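Local structure of putative amidohydrolase (Unidentified, 3MKV) at residues P275-E286 with A331-L342. The protein probably acts as a zinc-dependent prolidase of the amidohydrolase superfamily, hydrolysing dipeptides that end in proline. Numbering follows the deposited sequence.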
ATOM      1  N   PRO A 275      34.734 -22.761  15.576  1.00 53.34           N
ATOM      2  CA  PRO A 275      34.040 -24.031  15.734  1.00 52.24           C
ATOM      3  C   PRO A 275      33.082 -23.923  16.900  1.00 50.89           C
ATOM      4  O   PRO A 275      33.371 -23.213  17.862  1.00 50.23           O
ATOM      5  CB  PRO A 275      35.176 -25.014  16.083  1.00 54.27           C
ATOM      6  CG  PRO A 275      36.462 -24.291  15.719  1.00 55.86           C
ATOM      7  CD  PRO A 275      36.154 -22.849  15.956  1.00 52.63           C
ATOM      8  N   THR A 276      31.959 -24.627  16.834  1.00 50.75           N
ATOM      9  CA  THR A 276      30.984 -24.573  17.918  1.00 51.16           C
ATOM     10  C   THR A 276      30.499 -25.976  18.284  1.00 54.28           C
ATOM     11  O   THR A 276      29.293 -26.245  18.328  1.00 55.34           O
ATOM     12  CB  THR A 276      29.801 -23.647  17.548  1.00 52.99           C
ATOM     13  OG1 THR A 276      29.158 -24.128  16.354  1.00 60.31           O
ATOM     14  CG2 THR A 276      30.301 -22.220  17.303  1.00 46.33           C
ATOM     15  N   LEU A 277      31.463 -26.860  18.556  1.00 57.22           N
ATOM     16  CA  LEU A 277      31.225 -28.311  18.734  1.00 56.62           C
ATOM     17  C   LEU A 277      30.211 -28.711  19.812  1.00 50.52           C
ATOM     18  O   LEU A 277      29.423 -29.634  19.625  1.00 54.30           O
ATOM     19  CB  LEU A 277      32.554 -29.042  18.999  1.00 54.91           C
ATOM     20  CG  LEU A 277      33.658 -28.817  17.968  1.00 52.55           C
ATOM     21  CD1 LEU A 277      34.914 -29.579  18.332  1.00 56.14           C
ATOM     22  CD2 LEU A 277      33.167 -29.225  16.588  1.00 51.20           C
ATOM     23  N   VAL A 278      30.246 -28.034  20.946  1.00 53.24           N
ATOM     24  CA  VAL A 278      29.397 -28.411  22.071  1.00 54.73           C
ATOM     25  C   VAL A 278      27.914 -28.415  21.695  1.00 57.89           C
ATOM     26  O   VAL A 278      27.125 -29.212  22.215  1.00 58.93           O
ATOM     27  CB  VAL A 278      29.636 -27.476  23.278  1.00 52.81           C
ATOM     28  CG1 VAL A 278      29.313 -26.026  22.902  1.00 48.51           C
ATOM     29  CG2 VAL A 278      28.838 -27.948  24.490  1.00 39.56           C
ATOM     30  N   THR A 279      27.534 -27.522  20.788  1.00 60.55           N
ATOM     31  CA  THR A 279      26.137 -27.395  20.411  1.00 60.05           C
ATOM     32  C   THR A 279      25.620 -28.637  19.698  1.00 58.28           C
ATOM     33  O   THR A 279      24.482 -29.051  19.914  1.00 58.76           O
ATOM     34  CB  THR A 279      25.881 -26.161  19.537  1.00 59.08           C
ATOM     35  OG1 THR A 279      24.471 -26.025  19.324  1.00 59.48           O
ATOM     36  CG2 THR A 279      26.584 -26.292  18.196  1.00 62.77           C
ATOM     37  N   TYR A 280      26.452 -29.237  18.855  1.00 59.13           N
ATOM     38  CA  TYR A 280      26.030 -30.436  18.129  1.00 62.93           C
ATOM     39  C   TYR A 280      25.822 -31.629  19.063  1.00 64.88           C
ATOM     40  O   TYR A 280      24.840 -32.366  18.931  1.00 66.54           O
ATOM     41  CB  TYR A 280      26.997 -30.737  16.982  1.00 59.29           C
ATOM     42  CG  TYR A 280      27.214 -29.499  16.147  1.00 59.96           C
ATOM     43  CD1 TYR A 280      26.136 -28.865  15.547  1.00 58.87           C
ATOM     44  CD2 TYR A 280      28.478 -28.937  15.987  1.00 56.66           C
ATOM     45  CE1 TYR A 280      26.301 -27.719  14.795  1.00 56.14           C
ATOM     46  CE2 TYR A 280      28.655 -27.781  15.232  1.00 56.13           C
ATOM     47  CZ  TYR A 280      27.551 -27.180  14.641  1.00 59.44           C
ATOM     48  OH  TYR A 280      27.673 -26.033  13.892  1.00 61.39           O
ATOM     49  N   ASP A 281      26.726 -31.796  20.023  1.00 64.09           N
ATOM     50  CA  ASP A 281      26.580 -32.830  21.042  1.00 71.12           C
ATOM     51  C   ASP A 281      25.278 -32.700  21.840  1.00 75.26           C
ATOM     52  O   ASP A 281      24.725 -33.698  22.308  1.00 75.60           O
ATOM     53  CB  ASP A 281      27.778 -32.812  21.994  1.00 72.37           C
ATOM     54  CG  ASP A 281      29.055 -33.311  21.335  1.00 83.44           C
ATOM     55  OD1 ASP A 281      30.054 -33.526  22.061  1.00 88.63           O
ATOM     56  OD2 ASP A 281      29.057 -33.490  20.094  1.00 84.36           O
ATOM     57  N   ALA A 282      24.799 -31.468  21.998  1.00 77.86           N
ATOM     58  CA  ALA A 282      23.592 -31.202  22.776  1.00 78.63           C
ATOM     59  C   ALA A 282      22.321 -31.372  21.955  1.00 81.14           C
ATOM     60  O   ALA A 282      21.313 -31.865  22.461  1.00 85.74           O
ATOM     61  CB  ALA A 282      23.644 -29.806  23.376  1.00 81.11           C
ATOM     62  N   LEU A 283      22.357 -30.948  20.698  1.00 78.74           N
ATOM     63  CA  LEU A 283      21.202 -31.107  19.829  1.00 76.94           C
ATOM     64  C   LEU A 283      20.836 -32.584  19.710  1.00 77.84           C
ATOM     65  O   LEU A 283      19.657 -32.948  19.686  1.00 76.80           O
ATOM     66  CB  LEU A 283      21.475 -30.508  18.447  1.00 77.90           C
ATOM     67  CG  LEU A 283      21.522 -28.978  18.365  1.00 78.77           C
ATOM     68  CD1 LEU A 283      22.026 -28.513  17.009  1.00 71.22           C
ATOM     69  CD2 LEU A 283      20.151 -28.379  18.676  1.00 78.95           C
ATOM     70  N   ALA A 284      21.858 -33.432  19.649  1.00 79.07           N
ATOM     71  CA  ALA A 284      21.652 -34.873  19.565  1.00 79.52           C
ATOM     72  C   ALA A 284      21.125 -35.454  20.879  1.00 82.53           C
ATOM     73  O   ALA A 284      20.213 -36.275  20.873  1.00 82.48           O
ATOM     74  CB  ALA A 284      22.943 -35.568  19.149  1.00 78.28           C
ATOM     75  N   SER A 285      21.690 -35.009  22.001  1.00 86.97           N
ATOM     76  CA  SER A 285      21.385 -35.576  23.322  1.00 89.13           C
ATOM     77  C   SER A 285      20.007 -35.220  23.877  1.00 88.38           C
ATOM     78  O   SER A 285      19.298 -36.079  24.397  1.00 87.15           O
ATOM     79  CB  SER A 285      22.447 -35.149  24.345  1.00 90.15           C
ATOM     80  OG  SER A 285      23.759 -35.370  23.857  1.00 95.25           O
ATOM     81  N   GLU A 286      19.638 -33.949  23.786  1.00 90.70           N
ATOM     82  CA  GLU A 286      18.459 -33.463  24.487  1.00 94.19           C
ATOM     83  C   GLU A 286      17.628 -32.515  23.636  1.00 94.25           C
ATOM     84  O   GLU A 286      16.695 -31.886  24.134  1.00 96.50           O
ATOM     85  CB  GLU A 286      18.877 -32.761  25.784  1.00 93.74           C
ATOM     86  CG  GLU A 286      19.593 -31.429  25.567  1.00 94.96           C
ATOM     87  CD  GLU A 286      20.275 -30.912  26.827  1.00 98.48           C
ATOM     88  OE1 GLU A 286      20.997 -31.699  27.476  1.00101.75           O
ATOM     89  OE2 GLU A 286      20.096 -29.720  27.163  1.00 97.07           O
ATOM     90  N   ALA A 331      20.168 -25.925  26.906  1.00 55.19           N
ATOM     91  CA  ALA A 331      21.537 -26.378  26.650  1.00 51.74           C
ATOM     92  C   ALA A 331      22.578 -25.288  26.858  1.00 54.79           C
ATOM     93  O   ALA A 331      23.767 -25.577  27.039  1.00 56.89           O
ATOM     94  CB  ALA A 331      21.645 -26.916  25.254  1.00 53.56           C
ATOM     95  N   GLN A 332      22.142 -24.034  26.802  1.00 53.21           N
ATOM     96  CA  GLN A 332      23.030 -22.922  27.079  1.00 51.60           C
ATOM     97  C   GLN A 332      23.862 -23.186  28.326  1.00 50.83           C
ATOM     98  O   GLN A 332      24.943 -22.627  28.487  1.00 55.45           O
ATOM     99  CB  GLN A 332      22.243 -21.623  27.254  1.00 49.60           C
ATOM    100  CG  GLN A 332      21.538 -21.164  25.993  1.00 60.26           C
ATOM    101  CD  GLN A 332      21.838 -19.715  25.641  1.00 60.38           C
ATOM    102  OE1 GLN A 332      22.862 -19.168  26.049  1.00 69.31           O
ATOM    103  NE2 GLN A 332      20.954 -19.094  24.864  1.00 57.91           N
ATOM    104  N   ARG A 333      23.363 -24.035  29.217  1.00 50.67           N
ATOM    105  CA  ARG A 333      24.079 -24.280  30.469  1.00 56.58           C
ATOM    106  C   ARG A 333      25.416 -25.008  30.251  1.00 55.09           C
ATOM    107  O   ARG A 333      26.268 -25.037  31.149  1.00 49.15           O
ATOM    108  CB  ARG A 333      23.216 -25.086  31.428  1.00 59.14           C
ATOM    109  CG  ARG A 333      23.654 -26.528  31.549  1.00 65.87           C
ATOM    110  CD  ARG A 333      22.823 -27.456  30.700  1.00 73.80           C
ATOM    111  NE  ARG A 333      21.765 -28.078  31.487  1.00 75.13           N
ATOM    112  CZ  ARG A 333      21.267 -29.289  31.249  1.00 81.83           C
ATOM    113  NH1 ARG A 333      21.736 -30.025  30.247  1.00 69.08           N
ATOM    114  NH2 ARG A 333      20.300 -29.767  32.024  1.00 88.57           N
ATOM    115  N   LEU A 334      25.586 -25.569  29.050  1.00 53.29           N
ATOM    116  CA  LEU A 334      26.709 -26.450  28.721  1.00 53.98           C
ATOM    117  C   LEU A 334      27.911 -25.723  28.135  1.00 51.94           C
ATOM    118  O   LEU A 334      28.931 -26.334  27.830  1.00 54.03           O
ATOM    119  CB  LEU A 334      26.258 -27.554  27.748  1.00 52.58           C
ATOM    120  CG  LEU A 334      25.272 -28.586  28.307  1.00 54.21           C
ATOM    121  CD1 LEU A 334      24.554 -29.323  27.190  1.00 47.90           C
ATOM    122  CD2 LEU A 334      25.984 -29.576  29.237  1.00 55.12           C
ATOM    123  N   GLN A 335      27.788 -24.416  27.981  1.00 52.52           N
ATOM    124  CA  GLN A 335      28.860 -23.605  27.411  1.00 53.08           C
ATOM    125  C   GLN A 335      30.284 -24.071  27.776  1.00 52.52           C
ATOM    126  O   GLN A 335      31.118 -24.296  26.900  1.00 54.43           O
ATOM    127  CB  GLN A 335      28.659 -22.152  27.830  1.00 54.87           C
ATOM    128  CG  GLN A 335      29.463 -21.146  27.046  1.00 45.69           C
ATOM    129  CD  GLN A 335      29.096 -19.736  27.450  1.00 49.24           C
ATOM    130  OE1 GLN A 335      28.600 -19.513  28.553  1.00 49.43           O
ATOM    131  NE2 GLN A 335      29.326 -18.777  26.559  1.00 49.32           N
ATOM    132  N   SER A 336      30.576 -24.202  29.064  1.00 52.45           N
ATOM    133  CA  SER A 336      31.940 -24.539  29.480  1.00 54.21           C
ATOM    134  C   SER A 336      32.443 -25.905  28.984  1.00 53.41           C
ATOM    135  O   SER A 336      33.643 -26.171  28.998  1.00 49.25           O
ATOM    136  CB  SER A 336      32.072 -24.457  30.991  1.00 52.52           C
ATOM    137  OG  SER A 336      31.760 -23.158  31.424  1.00 60.14           O
ATOM    138  N   ASP A 337      31.537 -26.764  28.536  1.00 52.57           N
ATOM    139  CA  ASP A 337      31.955 -28.069  28.041  1.00 56.61           C
ATOM    140  C   ASP A 337      32.737 -27.981  26.740  1.00 57.02           C
ATOM    141  O   ASP A 337      33.324 -28.967  26.304  1.00 55.74           O
ATOM    142  CB  ASP A 337      30.760 -28.996  27.863  1.00 55.28           C
ATOM    143  CG  ASP A 337      30.319 -29.618  29.159  1.00 64.54           C
ATOM    144  OD1 ASP A 337      30.287 -28.908  30.189  1.00 68.42           O
ATOM    145  OD2 ASP A 337      30.011 -30.824  29.151  1.00 80.22           O
ATOM    146  N   GLU A 338      32.742 -26.809  26.112  1.00 54.99           N
ATOM    147  CA  GLU A 338      33.462 -26.667  24.852  1.00 57.19           C
ATOM    148  C   GLU A 338      34.970 -26.739  25.090  1.00 54.83           C
ATOM    149  O   GLU A 338      35.737 -26.995  24.165  1.00 53.88           O
ATOM    150  CB  GLU A 338      33.065 -25.377  24.120  1.00 59.37           C
ATOM    151  CG  GLU A 338      33.816 -25.107  22.804  1.00 60.59           C
ATOM    152  CD  GLU A 338      33.313 -25.943  21.627  1.00 61.41           C
ATOM    153  OE1 GLU A 338      33.869 -25.787  20.509  1.00 47.72           O
ATOM    154  OE2 GLU A 338      32.368 -26.750  21.816  1.00 55.74           O
ATOM    155  N   PHE A 339      35.384 -26.510  26.333  1.00 56.22           N
ATOM    156  CA  PHE A 339      36.794 -26.639  26.709  1.00 55.82           C
ATOM    157  C   PHE A 339      37.179 -28.111  26.749  1.00 58.27           C
ATOM    158  O   PHE A 339      38.150 -28.536  26.115  1.00 57.65           O
ATOM    159  CB  PHE A 339      37.061 -25.996  28.071  1.00 54.04           C
ATOM    160  CG  PHE A 339      36.979 -24.498  28.064  1.00 50.06           C
ATOM    161  CD1 PHE A 339      37.875 -23.747  27.312  1.00 52.18           C
ATOM    162  CD2 PHE A 339      36.015 -23.834  28.821  1.00 53.46           C
ATOM    163  CE1 PHE A 339      37.806 -22.351  27.294  1.00 54.45           C
ATOM    164  CE2 PHE A 339      35.935 -22.431  28.819  1.00 36.18           C
ATOM    165  CZ  PHE A 339      36.827 -21.691  28.053  1.00 53.20           C
ATOM    166  N   ARG A 340      36.395 -28.885  27.491  1.00 63.34           N
ATOM    167  CA  ARG A 340      36.555 -30.333  27.563  1.00 63.58           C
ATOM    168  C   ARG A 340      36.628 -30.958  26.171  1.00 64.01           C
ATOM    169  O   ARG A 340      37.540 -31.735  25.867  1.00 67.42           O
ATOM    170  CB  ARG A 340      35.380 -30.946  28.331  1.00 67.40           C
ATOM    171  CG  ARG A 340      35.643 -32.348  28.866  1.00 73.23           C
ATOM    172  CD  ARG A 340      34.347 -33.103  29.159  1.00 79.74           C
ATOM    173  NE  ARG A 340      33.735 -33.648  27.947  1.00 87.97           N
ATOM    174  CZ  ARG A 340      32.492 -33.386  27.549  1.00 89.48           C
ATOM    175  NH1 ARG A 340      31.716 -32.592  28.275  1.00 85.21           N
ATOM    176  NH2 ARG A 340      32.020 -33.924  26.427  1.00 83.61           N
ATOM    177  N   ILE A 341      35.655 -30.627  25.330  1.00 60.16           N
ATOM    178  CA  ILE A 341      35.565 -31.220  24.002  1.00 57.54           C
ATOM    179  C   ILE A 341      36.796 -30.904  23.149  1.00 60.29           C
ATOM    180  O   ILE A 341      37.428 -31.812  22.601  1.00 63.81           O
ATOM    181  CB  ILE A 341      34.286 -30.772  23.284  1.00 58.26           C
ATOM    182  CG1 ILE A 341      33.054 -31.305  24.023  1.00 55.17           C
ATOM    183  CG2 ILE A 341      34.293 -31.243  21.843  1.00 61.75           C
ATOM    184  CD1 ILE A 341      31.742 -30.849  23.437  1.00 56.65           C
ATOM    185  N   LEU A 342      37.147 -29.625  23.042  1.00 57.11           N
ATOM    186  CA  LEU A 342      38.336 -29.231  22.288  1.00 55.77           C
ATOM    187  C   LEU A 342      39.595 -29.843  22.905  1.00 59.25           C
ATOM    188  O   LEU A 342      40.572 -30.114  22.209  1.00 58.29           O
ATOM    189  CB  LEU A 342      38.466 -27.705  22.224  1.00 53.22           C
ATOM    190  CG  LEU A 342      37.331 -26.901  21.568  1.00 51.50           C
ATOM    191  CD1 LEU A 342      37.435 -25.402  21.872  1.00 49.51           C
ATOM    192  CD2 LEU A 342      37.284 -27.130  20.069  1.00 41.52           C
TER
HETATM  193  O   HOH W   1      35.166 -23.688  19.616  1.00 52.34           O
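Glu338 reaches across to the first turn of helix 277-286 and holds its backbone NH groups with both carboxylate oxygens, a clear case of a carboxylate from one helix gripping the N-H groups at the start of another. The setting is the TIM barrel of the amidohydrolase superfamily, where helix 277-286 follows strand 272-274. The axes of helices 277-286 and 337-342 run 102° apart, and the glutamate spans the crossing: with CG anti to its backbone N (chi1 178°) and the chain bent at chi2, its carboxylate is brought up against the helix start. OE2 accepts from Val278 N at 2.6 Å, met nearly end-on along its C-O bond. OE1 takes a longer bond from Leu277 N at 3.3 Å, on the syn side and somewhat out of the carboxylate plane; both bonds are bent at the hydrogen. A water lies 2.6 Å from both Glu338 OE1 and Pro275 O. Two backbone N-H groups thus hold the buried carboxylate, and the positive end of the helix dipole probably favours its negative charge.

Apolar groups pack round this carboxylate. Val278 sets its two methyls to different tasks: CG1 lies against Glu338 OE2, while CG2, anti to the backbone N, points at Leu334 and Asp337 CB. The CD1 tip of Ile341 lies 3.6 Å from Val278 CA, and Leu277 CD1 meets Ile341 CG2 and Leu342 CD2, with helix 307-317 touching the same leucines. Next door, Thr276 OG1 bonds the zinc ligand His254, so this turn adjoins the metal centre.

Farther along, Ala282 CB fits against Ala331 CB and Leu334 CD1. Beyond it, the extended Glu286 chain meets the bent Arg333 in a salt bridge, OE1 to NH1 3.3 Å, with carboxylate and guanidinium planes 84° apart.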